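Local atomic coordinates of viral macrophage inflammatory protein-II (PDB entry 2FHT), a protein that binds a wide range of chemokine receptors, CXCR4 among them, and blocks infection by several HIV-1 strains. Residues Phe42-Lys45 and Arg46-Val50. Sequence-based numbering, arbitrary orientation.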
# COMPACT_ATOMS: atom_id res chain seq x y z
N PHE A 42 2.13 0.31 1.52
CA PHE A 42 2.89 1.31 2.26
C PHE A 42 4.36 0.93 2.22
O PHE A 42 4.70 -0.26 2.28
CB PHE A 42 2.43 1.41 3.72
CG PHE A 42 1.10 2.10 3.89
CD1 PHE A 42 -0.04 1.36 4.14
CD2 PHE A 42 0.99 3.48 3.70
CE1 PHE A 42 -1.28 1.98 4.21
CE2 PHE A 42 -0.24 4.11 3.77
CZ PHE A 42 -1.38 3.36 4.01
N LEU A 43 5.22 1.91 1.99
CA LEU A 43 6.65 1.67 1.98
C LEU A 43 7.14 2.16 3.31
O LEU A 43 6.86 3.29 3.69
CB LEU A 43 7.33 2.43 0.84
CG LEU A 43 7.04 1.86 -0.55
CD1 LEU A 43 7.56 2.79 -1.62
CD2 LEU A 43 7.71 0.49 -0.68
N THR A 44 7.78 1.28 4.07
CA THR A 44 8.28 1.69 5.38
C THR A 44 9.65 2.33 5.21
O THR A 44 10.26 2.23 4.13
CB THR A 44 8.32 0.50 6.39
OG1 THR A 44 9.36 -0.43 6.04
CG2 THR A 44 6.95 -0.21 6.41
N LYS A 45 10.07 3.09 6.22
CA LYS A 45 11.37 3.74 6.19
C LYS A 45 12.45 2.66 6.19
O LYS A 45 13.50 2.81 5.59
CB LYS A 45 11.52 4.68 7.39
CG LYS A 45 10.52 5.83 7.40
CD LYS A 45 10.57 6.64 8.71
CE LYS A 45 9.59 7.81 8.66
NZ LYS A 45 9.34 8.47 9.97
N ARG A 46 12.16 1.55 6.87
CA ARG A 46 13.06 0.40 6.93
C ARG A 46 13.24 -0.24 5.53
O ARG A 46 14.19 -0.99 5.31
CB ARG A 46 12.48 -0.64 7.90
CG ARG A 46 13.16 -2.02 7.87
CD ARG A 46 12.33 -3.04 8.65
NE ARG A 46 12.82 -4.41 8.52
CZ ARG A 46 12.04 -5.49 8.59
NH1 ARG A 46 10.73 -5.36 8.78
NH2 ARG A 46 12.56 -6.70 8.50
N GLY A 47 12.32 0.05 4.61
CA GLY A 47 12.41 -0.49 3.26
C GLY A 47 11.27 -1.42 2.89
O GLY A 47 11.02 -1.67 1.70
N ARG A 48 10.58 -1.95 3.90
CA ARG A 48 9.47 -2.88 3.72
C ARG A 48 8.28 -2.38 2.88
O ARG A 48 8.07 -1.18 2.74
CB ARG A 48 8.99 -3.36 5.09
CG ARG A 48 9.80 -4.50 5.70
CD ARG A 48 11.30 -4.23 5.72
NE ARG A 48 11.95 -4.36 4.41
CZ ARG A 48 12.62 -5.44 4.00
NH1 ARG A 48 12.75 -6.50 4.78
NH2 ARG A 48 13.14 -5.45 2.78
N GLN A 49 7.57 -3.33 2.27
CA GLN A 49 6.37 -3.09 1.46
C GLN A 49 5.21 -3.75 2.21
O GLN A 49 5.16 -4.97 2.31
CB GLN A 49 6.49 -3.76 0.08
CG GLN A 49 7.26 -2.96 -0.95
CD GLN A 49 7.32 -3.65 -2.29
OE1 GLN A 49 6.31 -4.09 -2.83
NE2 GLN A 49 8.53 -3.78 -2.83
N VAL A 50 4.27 -2.95 2.71
CA VAL A 50 3.12 -3.49 3.47
C VAL A 50 1.77 -3.23 2.78
O VAL A 50 1.43 -2.10 2.45
CB VAL A 50 3.09 -2.94 4.93
CG1 VAL A 50 2.05 -3.65 5.76
CG2 VAL A 50 4.44 -3.08 5.58
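Thr44 packs against both Arg48 and Val50 on the far arm of a tight hairpin. With chi1 at 71°, the Thr44 hydroxyl is tucked in on the side of both its own N and its own C, and this turns OG1 across the turn to within 3.1 Å of Arg48 CB. From there OG1 takes a weak, strongly bent hydrogen bond from Arg48 N (2.9 Å), while Arg46 CB approaches it from the turn side. The same torsion turns the Thr44 methyl back along its strand toward Phe42, and Thr44 CG2 meets Val50 CG2 at 3.9 Å, the two side chains crossing at about a right angle. On the sheet face that carries Leu43 and Gln49, these two side chains run alongside each other in the same direction, with Leu43 CD2 3.5 Å from Gln49 CG. The Arg46 side chain leaves the turn itself, and Arg48 CD lies over one face of its guanidinium, toward the rim.

The backbone sets this register. Phe42 and Val50 form an antiparallel hydrogen-bonded pair, with Phe42 N to Val50 O at 2.7 Å and a nearly straight return bond from Val50 N to Phe42 O (2.8 Å, 172° at the hydrogen). Leu43 and Gln49 are the non-hydrogen-bonded pair next along. Thr44 N then donates to Arg48 O, and a weak bond from Gly47 N to Thr44 O closes a type I turn over Thr44-Gly47. Gly47 takes a positive phi of 116°, readily adopted by glycine, completing the classic type I turn with a G1 beta bulge, a 3:5 hairpin.

Farther out, the Phe42 ring packs on Val59 and Leu62 of helix 57-65, and Lys45 NZ bonds to Val23 O. This is the hairpin joining the second and third strands of the chemokine fold, a three-stranded antiparallel sheet overlaid by a C-terminal helix.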